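Local coordinates for Mgp-operon protein 3 (Mycoplasma pneumoniae M129, PDB 6TM0) that probably serves as a membrane-bound adhesin that takes part in attaching the bacterium to its host cells, as in P110-like adhesins, at residues Pro38-Val43 and Gln109-Tyr114; Arg58-Arg63 and Leu450-Thr455; Thr455-Tyr460 and Gly469-Pro474. All coordinates share one frame; numbering follows the deposited sequence.

The three contacts follow one another from the sheet 40-46/52-59/114-120/126-133, by way of helix 446-454, to the sheet 457-460/464-468/477-482/491-492. Interactions 1 and 2, with centres about 8 Å apart, meet through two probable hydrogen bonds: Ser39 OG to Ser59 OG at 2.6 Å and Ser113 OG to Thr455 OG1 at 2.7 Å. Interactions 2 and 3 lie about 12 Å apart between centres and share Thr455, where helix 446-454 passes into strand 457-460; Thr453 O and Ser470 OG, 2.7 Å apart, probably form the bond between them. Interactions 1 and 3, about 15 Å apart, also touch directly, Val43 CG1 lying 3.4 Å from Ala456 O.

Interaction 1 (Pro38-Val43 and Gln109-Tyr114); sequences PSYELV and QDFASY
At one end of the antiparallel sheet 40-46/52-59/114-120/126-133, Tyr40 of the outermost strand 40-46 reaches past the end of strand 52-59 to the loop that leads into strand 114-120. Its phenol carries the contact. Tyr40 OH donates to Ala112 O at 2.9 Å, and the C=O...donor angle of 145°, with the donor in the carbonyl plane, places the bond on a lone pair; Ala112 O itself lies at the edge of the Tyr40 ring. Tyr40 OH in turn sits at the edge of the Tyr114 ring, 3.5 Å from Tyr114 CE2. Phe111 also meets the Tyr40 ring: Phe111 CD1 is 4.1 Å from Tyr40 CE2, which lies at the edge of the phenylalanine ring, near its plane.

Strands 40-46 and 114-120 are separated by one strand and run the same way; both enter the sheet from this end, so a side chain near one entry can reach the backbone leading into the other. The receiving loop is shaped by an Asx turn: Asp110 OD1 accepts from Ala112 N at 3.1 Å, with an N-H...acceptor angle of 161°, while Asp110 OD2 makes a salt bridge to Lys133. Phe111 CG stands anti to its carbonyl carbon (chi1 -70°), which brings the ring beside Ser39; Ser39 OG is 4.1 Å from Phe111 CD1 but hydrogen-bonds to Ser59 OG.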
ATOM      1  N   PRO A  38      -0.921  -0.650 -29.699  1.00 90.68           N
ATOM      2  CA  PRO A  38      -2.285  -0.890 -29.186  1.00 90.51           C
ATOM      3  C   PRO A  38      -2.425  -1.674 -27.880  1.00 93.19           C
ATOM      4  O   PRO A  38      -3.540  -1.755 -27.366  1.00 93.67           O
ATOM      5  CB  PRO A  38      -2.979  -1.627 -30.339  1.00 92.25           C
ATOM      6  CG  PRO A  38      -2.180  -1.307 -31.540  1.00 96.38           C
ATOM      7  CD  PRO A  38      -0.774  -1.224 -31.055  1.00 91.95           C
ATOM      8  N   SER A  39      -1.340  -2.211 -27.318  1.00 88.02           N
ATOM      9  CA  SER A  39      -1.456  -2.895 -26.023  1.00 87.20           C
ATOM     10  C   SER A  39      -1.268  -1.897 -24.858  1.00 88.37           C
ATOM     11  O   SER A  39      -1.096  -2.313 -23.706  1.00 88.68           O
ATOM     12  CB  SER A  39      -0.453  -4.039 -25.923  1.00 91.42           C
ATOM     13  OG  SER A  39       0.870  -3.540 -25.846  1.00101.09           O
ATOM     14  N   TYR A  40      -1.289  -0.583 -25.165  1.00 82.06           N
ATOM     15  CA  TYR A  40      -1.094   0.464 -24.173  1.00 80.34           C
ATOM     16  C   TYR A  40      -2.360   0.881 -23.517  1.00 82.75           C
ATOM     17  O   TYR A  40      -3.414   0.921 -24.149  1.00 83.45           O
ATOM     18  CB  TYR A  40      -0.341   1.679 -24.726  1.00 80.75           C
ATOM     19  CG  TYR A  40       1.163   1.509 -24.700  1.00 82.45           C
ATOM     20  CD1 TYR A  40       1.903   1.820 -23.560  1.00 84.64           C
ATOM     21  CD2 TYR A  40       1.849   1.033 -25.813  1.00 82.48           C
ATOM     22  CE1 TYR A  40       3.289   1.670 -23.534  1.00 84.98           C
ATOM     23  CE2 TYR A  40       3.232   0.878 -25.796  1.00 83.11           C
ATOM     24  CZ  TYR A  40       3.951   1.201 -24.658  1.00 88.05           C
ATOM     25  OH  TYR A  40       5.319   1.065 -24.663  1.00 83.42           O
ATOM     26  N   GLU A  41      -2.250   1.179 -22.229  1.00 77.12           N
ATOM     27  CA  GLU A  41      -3.347   1.621 -21.398  1.00 76.28           C
ATOM     28  C   GLU A  41      -2.940   2.898 -20.691  1.00 77.13           C
ATOM     29  O   GLU A  41      -1.791   3.010 -20.251  1.00 75.75           O
ATOM     30  CB  GLU A  41      -3.719   0.538 -20.378  1.00 77.96           C
ATOM     31  CG  GLU A  41      -4.820  -0.418 -20.841  1.00 96.40           C
ATOM     32  CD  GLU A  41      -4.468  -1.420 -21.938  1.00138.49           C
ATOM     33  OE1 GLU A  41      -3.608  -2.302 -21.694  1.00147.91           O
ATOM     34  OE2 GLU A  41      -5.078  -1.343 -23.031  1.00133.54           O
ATOM     35  N   LEU A  42      -3.877   3.867 -20.611  1.00 71.40           N
ATOM     36  CA  LEU A  42      -3.652   5.110 -19.892  1.00 70.61           C
ATOM     37  C   LEU A  42      -4.074   4.780 -18.479  1.00 76.19           C
ATOM     38  O   LEU A  42      -5.146   4.193 -18.313  1.00 77.54           O
ATOM     39  CB  LEU A  42      -4.497   6.251 -20.468  1.00 70.23           C
ATOM     40  CG  LEU A  42      -4.436   7.567 -19.692  1.00 73.70           C
ATOM     41  CD1 LEU A  42      -3.418   8.505 -20.257  1.00 72.65           C
ATOM     42  CD2 LEU A  42      -5.745   8.226 -19.699  1.00 77.10           C
ATOM     43  N   VAL A  43      -3.223   5.095 -17.477  1.00 71.77           N
ATOM     44  CA  VAL A  43      -3.416   4.742 -16.058  1.00 71.57           C
ATOM     45  C   VAL A  43      -3.684   5.958 -15.130  1.00 75.44           C
ATOM     46  O   VAL A  43      -4.366   5.802 -14.108  1.00 74.62           O
ATOM     47  CB  VAL A  43      -2.217   3.898 -15.575  1.00 75.62           C
ATOM     48  CG1 VAL A  43      -2.408   3.419 -14.148  1.00 75.57           C
ATOM     49  CG2 VAL A  43      -2.001   2.709 -16.497  1.00 75.53           C
ATOM     50  N   GLN A 109       9.022  -1.416 -28.671  1.00113.50           N
ATOM     51  CA  GLN A 109      10.251  -2.174 -28.434  1.00113.20           C
ATOM     52  C   GLN A 109      10.146  -3.043 -27.150  1.00114.87           C
ATOM     53  O   GLN A 109       9.742  -4.207 -27.218  1.00114.28           O
ATOM     54  CB  GLN A 109      11.474  -1.222 -28.412  1.00114.89           C
ATOM     55  CG  GLN A 109      12.832  -1.927 -28.378  1.00141.98           C
ATOM     56  CD  GLN A 109      13.972  -0.962 -28.587  1.00169.59           C
ATOM     57  OE1 GLN A 109      14.454  -0.307 -27.650  1.00167.01           O
ATOM     58  NE2 GLN A 109      14.433  -0.860 -29.828  1.00160.76           N
ATOM     59  N   ASP A 110      10.504  -2.462 -25.994  1.00109.33           N
ATOM     60  CA  ASP A 110      10.491  -3.086 -24.671  1.00108.01           C
ATOM     61  C   ASP A 110       9.083  -3.022 -24.056  1.00110.16           C
ATOM     62  O   ASP A 110       8.801  -3.725 -23.071  1.00109.51           O
ATOM     63  CB  ASP A 110      11.496  -2.351 -23.761  1.00109.73           C
ATOM     64  CG  ASP A 110      11.615  -0.848 -23.996  1.00123.06           C
ATOM     65  OD1 ASP A 110      10.560  -0.169 -24.096  1.00124.23           O
ATOM     66  OD2 ASP A 110      12.759  -0.352 -24.092  1.00129.96           O
ATOM     67  N   PHE A 111       8.202  -2.166 -24.656  1.00104.10           N
ATOM     68  CA  PHE A 111       6.839  -1.897 -24.208  1.00102.45           C
ATOM     69  C   PHE A 111       6.826  -1.234 -22.809  1.00104.09           C
ATOM     70  O   PHE A 111       5.874  -1.414 -22.032  1.00105.48           O
ATOM     71  CB  PHE A 111       5.947  -3.152 -24.275  1.00103.78           C
ATOM     72  CG  PHE A 111       5.605  -3.621 -25.662  1.00104.47           C
ATOM     73  CD1 PHE A 111       4.885  -2.811 -26.531  1.00106.74           C
ATOM     74  CD2 PHE A 111       5.949  -4.897 -26.082  1.00106.27           C
ATOM     75  CE1 PHE A 111       4.558  -3.250 -27.814  1.00107.19           C
ATOM     76  CE2 PHE A 111       5.598  -5.346 -27.359  1.00109.14           C
ATOM     77  CZ  PHE A 111       4.903  -4.519 -28.217  1.00106.68           C
ATOM     78  N   ALA A 112       7.877  -0.430 -22.516  1.00 95.97           N
ATOM     79  CA  ALA A 112       8.028   0.303 -21.265  1.00 94.07           C
ATOM     80  C   ALA A 112       6.907   1.356 -21.055  1.00 95.97           C
ATOM     81  O   ALA A 112       6.155   1.680 -21.977  1.00 95.50           O
ATOM     82  CB  ALA A 112       9.390   0.973 -21.224  1.00 94.46           C
ATOM     83  N   SER A 113       6.797   1.867 -19.830  1.00 90.12           N
ATOM     84  CA  SER A 113       5.836   2.892 -19.483  1.00 88.74           C
ATOM     85  C   SER A 113       6.348   4.285 -19.875  1.00 89.94           C
ATOM     86  O   SER A 113       7.563   4.497 -19.958  1.00 88.11           O
ATOM     87  CB  SER A 113       5.490   2.806 -18.007  1.00 92.15           C
ATOM     88  OG  SER A 113       4.770   1.607 -17.777  1.00 98.77           O
ATOM     89  N   TYR A 114       5.416   5.223 -20.149  1.00 86.06           N
ATOM     90  CA  TYR A 114       5.762   6.566 -20.610  1.00 85.21           C
ATOM     91  C   TYR A 114       4.964   7.685 -19.963  1.00 89.02           C
ATOM     92  O   TYR A 114       3.780   7.507 -19.642  1.00 89.54           O
ATOM     93  CB  TYR A 114       5.578   6.665 -22.135  1.00 85.92           C
ATOM     94  CG  TYR A 114       6.602   5.923 -22.965  1.00 87.26           C
ATOM     95  CD1 TYR A 114       7.762   6.556 -23.403  1.00 89.07           C
ATOM     96  CD2 TYR A 114       6.375   4.613 -23.385  1.00 87.87           C
ATOM     97  CE1 TYR A 114       8.706   5.881 -24.175  1.00 90.16           C
ATOM     98  CE2 TYR A 114       7.314   3.924 -24.150  1.00 88.61           C
ATOM     99  CZ  TYR A 114       8.475   4.567 -24.552  1.00 97.49           C
ATOM    100  OH  TYR A 114       9.397   3.908 -25.332  1.00101.75           O
TER

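Interaction 2 (Arg58-Arg63 and Leu450-Thr455); sequences RSALVR and LYHTST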
ATOM      1  N   ARG A  58       0.996   2.456 -19.819  1.00 74.16           N
ATOM      2  CA  ARG A  58       1.693   1.182 -19.597  1.00 74.68           C
ATOM      3  C   ARG A  58       1.226   0.059 -20.546  1.00 81.33           C
ATOM      4  O   ARG A  58       0.151   0.160 -21.130  1.00 80.64           O
ATOM      5  CB  ARG A  58       1.631   0.747 -18.119  1.00 74.25           C
ATOM      6  CG  ARG A  58       0.325   0.125 -17.627  1.00 78.07           C
ATOM      7  CD  ARG A  58       0.402  -0.010 -16.116  1.00 79.43           C
ATOM      8  NE  ARG A  58      -0.856  -0.469 -15.525  1.00 88.07           N
ATOM      9  CZ  ARG A  58      -1.159  -0.399 -14.230  1.00 96.22           C
ATOM     10  NH1 ARG A  58      -0.304   0.142 -13.367  1.00 83.29           N
ATOM     11  NH2 ARG A  58      -2.324  -0.849 -13.792  1.00 74.61           N
ATOM     12  N   SER A  59       2.044  -1.006 -20.697  1.00 80.82           N
ATOM     13  CA  SER A  59       1.720  -2.122 -21.589  1.00 81.42           C
ATOM     14  C   SER A  59       1.850  -3.456 -20.900  1.00 84.73           C
ATOM     15  O   SER A  59       2.842  -3.679 -20.214  1.00 82.27           O
ATOM     16  CB  SER A  59       2.607  -2.084 -22.833  1.00 85.61           C
ATOM     17  OG  SER A  59       2.329  -3.155 -23.716  1.00 90.28           O
ATOM     18  N   ALA A  60       0.858  -4.356 -21.123  1.00 83.89           N
ATOM     19  CA  ALA A  60       0.797  -5.727 -20.573  1.00 84.90           C
ATOM     20  C   ALA A  60       1.765  -6.683 -21.295  1.00 90.55           C
ATOM     21  O   ALA A  60       1.882  -7.873 -20.935  1.00 90.50           O
ATOM     22  CB  ALA A  60      -0.623  -6.263 -20.650  1.00 85.73           C
ATOM     23  N   LEU A  61       2.460  -6.142 -22.320  1.00 86.23           N
ATOM     24  CA  LEU A  61       3.466  -6.851 -23.090  1.00 84.92           C
ATOM     25  C   LEU A  61       4.856  -6.610 -22.524  1.00 86.72           C
ATOM     26  O   LEU A  61       5.780  -7.341 -22.880  1.00 88.67           O
ATOM     27  CB  LEU A  61       3.392  -6.499 -24.590  1.00 84.66           C
ATOM     28  CG  LEU A  61       2.093  -6.820 -25.302  1.00 89.13           C
ATOM     29  CD1 LEU A  61       2.219  -6.563 -26.772  1.00 89.99           C
ATOM     30  CD2 LEU A  61       1.671  -8.255 -25.070  1.00 90.75           C
ATOM     31  N   VAL A  62       5.011  -5.620 -21.635  1.00 80.45           N
ATOM     32  CA  VAL A  62       6.287  -5.349 -20.976  1.00 80.96           C
ATOM     33  C   VAL A  62       6.827  -6.665 -20.326  1.00 87.00           C
ATOM     34  O   VAL A  62       6.061  -7.412 -19.719  1.00 87.22           O
ATOM     35  CB  VAL A  62       6.180  -4.150 -19.971  1.00 84.52           C
ATOM     36  CG1 VAL A  62       5.571  -4.560 -18.621  1.00 83.57           C
ATOM     37  CG2 VAL A  62       7.528  -3.455 -19.778  1.00 84.51           C
ATOM     38  N   ARG A  63       8.082  -7.008 -20.557  1.00 84.93           N
ATOM     39  CA  ARG A  63       8.634  -8.218 -19.951  1.00 85.78           C
ATOM     40  C   ARG A  63       9.991  -7.863 -19.379  1.00 89.59           C
ATOM     41  O   ARG A  63      10.853  -7.358 -20.094  1.00 88.32           O
ATOM     42  CB  ARG A  63       8.680  -9.426 -20.925  1.00 88.16           C
ATOM     43  CG  ARG A  63       7.306  -9.969 -21.403  1.00 98.65           C
ATOM     44  CD  ARG A  63       6.533 -10.783 -20.364  1.00105.90           C
ATOM     45  NE  ARG A  63       5.203 -11.192 -20.837  1.00111.25           N
ATOM     46  CZ  ARG A  63       4.065 -10.586 -20.506  1.00123.23           C
ATOM     47  NH1 ARG A  63       4.073  -9.543 -19.685  1.00120.78           N
ATOM     48  NH2 ARG A  63       2.907 -11.025 -20.984  1.00 97.60           N
ATOM     49  N   LEU A 450       5.937  -6.367 -11.017  1.00 80.37           N
ATOM     50  CA  LEU A 450       6.446  -5.303 -10.151  1.00 79.89           C
ATOM     51  C   LEU A 450       6.644  -4.029 -10.930  1.00 81.82           C
ATOM     52  O   LEU A 450       6.153  -2.994 -10.501  1.00 81.35           O
ATOM     53  CB  LEU A 450       7.703  -5.706  -9.355  1.00 80.02           C
ATOM     54  CG  LEU A 450       7.453  -6.653  -8.165  1.00 84.38           C
ATOM     55  CD1 LEU A 450       8.750  -7.097  -7.525  1.00 83.87           C
ATOM     56  CD2 LEU A 450       6.489  -6.042  -7.138  1.00 86.66           C
ATOM     57  N   TYR A 451       7.237  -4.116 -12.119  1.00 77.60           N
ATOM     58  CA  TYR A 451       7.386  -2.940 -12.967  1.00 77.91           C
ATOM     59  C   TYR A 451       6.035  -2.400 -13.501  1.00 82.94           C
ATOM     60  O   TYR A 451       5.853  -1.181 -13.574  1.00 81.73           O
ATOM     61  CB  TYR A 451       8.351  -3.223 -14.126  1.00 78.41           C
ATOM     62  CG  TYR A 451       8.469  -2.052 -15.073  1.00 79.18           C
ATOM     63  CD1 TYR A 451       9.309  -0.980 -14.786  1.00 81.00           C
ATOM     64  CD2 TYR A 451       7.681  -1.974 -16.217  1.00 79.73           C
ATOM     65  CE1 TYR A 451       9.423   0.102 -15.658  1.00 82.12           C
ATOM     66  CE2 TYR A 451       7.770  -0.887 -17.085  1.00 80.49           C
ATOM     67  CZ  TYR A 451       8.640   0.150 -16.802  1.00 86.91           C
ATOM     68  OH  TYR A 451       8.710   1.216 -17.660  1.00 85.60           O
ATOM     69  N   HIS A 452       5.127  -3.315 -13.912  1.00 80.83           N
ATOM     70  CA  HIS A 452       3.804  -3.012 -14.473  1.00 80.78           C
ATOM     71  C   HIS A 452       2.883  -2.341 -13.484  1.00 81.66           C
ATOM     72  O   HIS A 452       2.244  -1.362 -13.837  1.00 81.50           O
ATOM     73  CB  HIS A 452       3.136  -4.276 -15.029  1.00 82.20           C
ATOM     74  CG  HIS A 452       1.903  -3.994 -15.833  1.00 85.85           C
ATOM     75  ND1 HIS A 452       0.676  -3.827 -15.228  1.00 87.83           N
ATOM     76  CD2 HIS A 452       1.756  -3.847 -17.169  1.00 87.22           C
ATOM     77  CE1 HIS A 452      -0.179  -3.607 -16.212  1.00 87.06           C
ATOM     78  NE2 HIS A 452       0.426  -3.621 -17.398  1.00 87.13           N
ATOM     79  N   THR A 453       2.784  -2.885 -12.268  1.00 76.53           N
ATOM     80  CA  THR A 453       1.960  -2.327 -11.191  1.00 74.92           C
ATOM     81  C   THR A 453       2.596  -1.052 -10.595  1.00 76.06           C
ATOM     82  O   THR A 453       1.871  -0.247 -10.021  1.00 76.63           O
ATOM     83  CB  THR A 453       1.735  -3.366 -10.097  1.00 78.99           C
ATOM     84  OG1 THR A 453       3.010  -3.721  -9.554  1.00 77.13           O
ATOM     85  CG2 THR A 453       0.968  -4.601 -10.590  1.00 76.39           C
ATOM     86  N   SER A 454       3.936  -0.881 -10.708  1.00 69.98           N
ATOM     87  CA  SER A 454       4.664   0.285 -10.192  1.00 68.68           C
ATOM     88  C   SER A 454       4.334   1.577 -10.904  1.00 70.54           C
ATOM     89  O   SER A 454       4.446   2.634 -10.285  1.00 69.62           O
ATOM     90  CB  SER A 454       6.175   0.066 -10.231  1.00 72.35           C
ATOM     91  OG  SER A 454       6.749   0.243 -11.518  1.00 83.39           O
ATOM     92  N   THR A 455       4.008   1.510 -12.211  1.00 66.81           N
ATOM     93  CA  THR A 455       3.707   2.701 -13.024  1.00 67.29           C
ATOM     94  C   THR A 455       2.180   2.925 -13.026  1.00 71.57           C
ATOM     95  O   THR A 455       1.488   2.569 -13.989  1.00 70.61           O
ATOM     96  CB  THR A 455       4.403   2.632 -14.434  1.00 73.45           C
ATOM     97  OG1 THR A 455       3.805   1.647 -15.282  1.00 70.02           O
ATOM     98  CG2 THR A 455       5.882   2.362 -14.344  1.00 67.75           C
TER
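Arg58 NH1 lies close to two backbone carbonyls, His452 O in the last turn of helix 446-454 and Thr455 O just after it. It donates to Thr455 O at 3.1 Å with an N-H...acceptor angle of 136°, a bent bond in which the donor stands well above the carbonyl plane, away from a lone pair; His452 O is 3.0 Å from the same Arg58 NH1. Carbonyls at a helix C-terminus carry a partial negative potential, so a guanidinium would probably be stabilised here.

The route to this position crosses the imidazole of His452. Arg58 CG lies between the backbone N and the carbonyl carbon, and from there the chain runs extended to NE, crossing the histidine side chain at about a right angle. Arg58 CD sits over the ring face, 3.8 Å from the His452 ring centroid and 17° off the ring normal, a CH-pi contact. Further along, the guanidinium is tilted 36° from the imidazole plane, with Arg58 NE 3.3 Å from His452 CE1. At the edge of the imidazole, near its plane, lie Ser59 O, 3.2 Å from His452 CD2, Ala60 N and Val62 CG1. Outside the two segments, His452 ND1 has a weak hydrogen bond to Gly367 O.

Val62 spans two helix residues, since its other methyl, Val62 CG2, reaches Tyr451 CE2 at 3.7 Å. The Tyr451 hydroxyl is engaged beyond this contact, with Leu134 O and Ser113 N.

Ser59 to Val62 form a type I beta turn, with Val62 N bonded to Ser59 O at 3.2 Å. Ser59 OG, also hydrogen-bonded to Ser39 OG, accepts from Leu61 N, an ST turn; the turn that follows strand 52-59 packs, through Val62 and Ala60, on Tyr451 and His452 in the last turn of helix 446-454.

Interaction 3 (Thr455-Tyr460 and Gly469-Pro474); sequences TAQLAY and GSDRVP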
ATOM      1  N   THR A 455       4.008   1.510 -12.211  1.00 66.81           N
ATOM      2  CA  THR A 455       3.707   2.701 -13.024  1.00 67.29           C
ATOM      3  C   THR A 455       2.180   2.925 -13.026  1.00 71.57           C
ATOM      4  O   THR A 455       1.488   2.569 -13.989  1.00 70.61           O
ATOM      5  CB  THR A 455       4.403   2.632 -14.434  1.00 73.45           C
ATOM      6  OG1 THR A 455       3.805   1.647 -15.282  1.00 70.02           O
ATOM      7  CG2 THR A 455       5.882   2.362 -14.344  1.00 67.75           C
ATOM      8  N   ALA A 456       1.661   3.506 -11.912  1.00 69.27           N
ATOM      9  CA  ALA A 456       0.220   3.694 -11.680  1.00 68.42           C
ATOM     10  C   ALA A 456      -0.262   5.141 -11.339  1.00 71.68           C
ATOM     11  O   ALA A 456      -1.440   5.455 -11.553  1.00 71.41           O
ATOM     12  CB  ALA A 456      -0.247   2.728 -10.596  1.00 68.58           C
ATOM     13  N   GLN A 457       0.596   5.989 -10.767  1.00 67.36           N
ATOM     14  CA  GLN A 457       0.152   7.323 -10.336  1.00 66.67           C
ATOM     15  C   GLN A 457       1.216   8.368 -10.627  1.00 70.25           C
ATOM     16  O   GLN A 457       2.400   8.034 -10.560  1.00 70.26           O
ATOM     17  CB  GLN A 457      -0.146   7.307  -8.806  1.00 67.82           C
ATOM     18  CG  GLN A 457      -1.126   6.216  -8.338  1.00 76.44           C
ATOM     19  CD  GLN A 457      -1.605   6.352  -6.921  1.00 95.16           C
ATOM     20  OE1 GLN A 457      -1.975   7.440  -6.470  1.00 97.05           O
ATOM     21  NE2 GLN A 457      -1.651   5.236  -6.201  1.00 81.46           N
ATOM     22  N   LEU A 458       0.812   9.635 -10.906  1.00 66.03           N
ATOM     23  CA  LEU A 458       1.773  10.721 -11.161  1.00 66.05           C
ATOM     24  C   LEU A 458       1.360  12.106 -10.637  1.00 69.09           C
ATOM     25  O   LEU A 458       0.206  12.317 -10.275  1.00 70.30           O
ATOM     26  CB  LEU A 458       2.198  10.839 -12.653  1.00 66.48           C
ATOM     27  CG  LEU A 458       1.191  11.070 -13.813  1.00 71.33           C
ATOM     28  CD1 LEU A 458       0.423  12.379 -13.684  1.00 71.73           C
ATOM     29  CD2 LEU A 458       1.938  11.124 -15.127  1.00 71.66           C
ATOM     30  N   ALA A 459       2.328  13.047 -10.635  1.00 63.89           N
ATOM     31  CA  ALA A 459       2.212  14.463 -10.271  1.00 63.55           C
ATOM     32  C   ALA A 459       3.241  15.245 -11.051  1.00 69.50           C
ATOM     33  O   ALA A 459       4.183  14.644 -11.562  1.00 69.77           O
ATOM     34  CB  ALA A 459       2.441  14.657  -8.796  1.00 64.24           C
ATOM     35  N   TYR A 460       3.075  16.575 -11.148  1.00 68.39           N
ATOM     36  CA  TYR A 460       3.955  17.441 -11.930  1.00 69.64           C
ATOM     37  C   TYR A 460       4.400  18.649 -11.134  1.00 76.93           C
ATOM     38  O   TYR A 460       3.581  19.460 -10.723  1.00 75.60           O
ATOM     39  CB  TYR A 460       3.262  17.850 -13.249  1.00 71.44           C
ATOM     40  CG  TYR A 460       4.050  18.831 -14.087  1.00 74.86           C
ATOM     41  CD1 TYR A 460       3.920  20.207 -13.894  1.00 77.60           C
ATOM     42  CD2 TYR A 460       4.946  18.390 -15.057  1.00 75.63           C
ATOM     43  CE1 TYR A 460       4.673  21.118 -14.637  1.00 79.50           C
ATOM     44  CE2 TYR A 460       5.707  19.291 -15.800  1.00 76.81           C
ATOM     45  CZ  TYR A 460       5.556  20.656 -15.597  1.00 84.91           C
ATOM     46  OH  TYR A 460       6.300  21.554 -16.321  1.00 85.90           O
ATOM     47  N   GLY A 469       3.640   4.048  -7.362  1.00 64.98           N
ATOM     48  CA  GLY A 469       2.904   2.820  -7.622  1.00 64.31           C
ATOM     49  C   GLY A 469       1.507   2.773  -7.072  1.00 67.22           C
ATOM     50  O   GLY A 469       1.012   3.756  -6.514  1.00 64.69           O
ATOM     51  N   SER A 470       0.894   1.595  -7.222  1.00 66.24           N
ATOM     52  CA  SER A 470      -0.465   1.262  -6.807  1.00 67.78           C
ATOM     53  C   SER A 470      -0.632   1.128  -5.308  1.00 77.83           C
ATOM     54  O   SER A 470       0.318   0.809  -4.571  1.00 79.61           O
ATOM     55  CB  SER A 470      -0.915  -0.044  -7.463  1.00 71.23           C
ATOM     56  OG  SER A 470      -0.598  -0.114  -8.843  1.00 78.03           O
ATOM     57  N   ASP A 471      -1.877   1.288  -4.875  1.00 76.32           N
ATOM     58  CA  ASP A 471      -2.303   1.166  -3.483  1.00 76.99           C
ATOM     59  C   ASP A 471      -2.693  -0.279  -3.155  1.00 80.43           C
ATOM     60  O   ASP A 471      -3.114  -0.562  -2.033  1.00 80.08           O
ATOM     61  CB  ASP A 471      -3.508   2.104  -3.239  1.00 79.66           C
ATOM     62  CG  ASP A 471      -4.494   2.272  -4.403  1.00 95.04           C
ATOM     63  OD1 ASP A 471      -4.945   1.242  -4.957  1.00 94.97           O
ATOM     64  OD2 ASP A 471      -4.834   3.437  -4.737  1.00103.75           O
ATOM     65  N   ARG A 472      -2.558  -1.185  -4.137  1.00 76.34           N
ATOM     66  CA  ARG A 472      -2.985  -2.577  -4.016  1.00 76.09           C
ATOM     67  C   ARG A 472      -1.854  -3.617  -4.068  1.00 81.70           C
ATOM     68  O   ARG A 472      -2.061  -4.770  -3.672  1.00 82.55           O
ATOM     69  CB  ARG A 472      -4.032  -2.868  -5.101  1.00 75.12           C
ATOM     70  CG  ARG A 472      -5.308  -2.067  -4.932  1.00 83.99           C
ATOM     71  CD  ARG A 472      -6.380  -2.516  -5.879  1.00 90.17           C
ATOM     72  NE  ARG A 472      -6.932  -3.807  -5.482  1.00 97.36           N
ATOM     73  CZ  ARG A 472      -7.977  -4.383  -6.064  1.00117.87           C
ATOM     74  NH1 ARG A 472      -8.406  -5.566  -5.645  1.00107.46           N
ATOM     75  NH2 ARG A 472      -8.588  -3.795  -7.087  1.00107.94           N
ATOM     76  N   VAL A 473      -0.689  -3.233  -4.615  1.00 78.00           N
ATOM     77  CA  VAL A 473       0.489  -4.092  -4.773  1.00 77.86           C
ATOM     78  C   VAL A 473       1.694  -3.291  -4.259  1.00 81.61           C
ATOM     79  O   VAL A 473       1.848  -2.117  -4.643  1.00 82.49           O
ATOM     80  CB  VAL A 473       0.726  -4.590  -6.241  1.00 82.01           C
ATOM     81  CG1 VAL A 473       1.772  -5.701  -6.299  1.00 81.53           C
ATOM     82  CG2 VAL A 473      -0.565  -5.059  -6.913  1.00 82.11           C
ATOM     83  N   PRO A 474       2.542  -3.892  -3.385  1.00 75.62           N
ATOM     84  CA  PRO A 474       3.704  -3.155  -2.869  1.00 74.73           C
ATOM     85  C   PRO A 474       4.669  -2.724  -3.967  1.00 76.96           C
ATOM     86  O   PRO A 474       4.844  -3.436  -4.959  1.00 75.39           O
ATOM     87  CB  PRO A 474       4.333  -4.123  -1.866  1.00 76.69           C
ATOM     88  CG  PRO A 474       3.815  -5.455  -2.233  1.00 81.33           C
ATOM     89  CD  PRO A 474       2.462  -5.244  -2.801  1.00 76.86           C
TER
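Gln457 CG is anti to the carbonyl carbon (chi1 -54°), and beyond CG the chain is extended, so its amide is carried forward from strand 457-460 to the backbone of Gly469. Gln457 NE2 comes to 3.1 Å from Gly469 O. The aliphatic part of the glutamine follows the same oxygen, with Gln457 CG 3.7 Å from Gly469 O, so the side chain lies alongside this carbonyl as well as presenting its amide end to it. Gln457 NE2 also has a weak hydrogen bond to Ile540 O, outside the two segments.

A second approach to the amide comes from Asp471. Its CG lies between the backbone N and the carbonyl carbon (chi1 35°), a setting that swings the carboxylate nearer the glutamine. The two side chains cross at about a right angle, their flat groups turned 59° apart. Gln457 NE2 and Asp471 OD2 stay 3.9 Å apart, too far for a bond. The carboxylate has a partner elsewhere, Thr780 OG1.

The methyl of Ala456 makes the other part of the contact, against polar and backbone atoms. It points toward the loop at Gly469 and Ser470: Ala456 CB is 3.4 Å from Ser470 OG and 3.9 Å from Gly469 C. The backbones are close here, with CA atoms of Ala456 and Gly469 4.9 Å apart. The Ser470 hydroxyl is taken by Thr453 O of helix 446-454.

Backbone bonds of Gln457 with Met468 and of Ala459 with Val466 pair strands 457-460 and 464-468 as an antiparallel hairpin, and the contact lies just beyond its open end, where Ala456 and Gly469 adjoin the paired Gln457 and Met468. Such layering is compatible with the beta-propeller relationship of the MgpC family: Leu458 packs on Val54 and Leu56 of strand 52-59, whereas Gln457 and Ala459 touch Leu543 of strand 538-546, so the hairpin lies between two other sheets, just beyond helix 446-454.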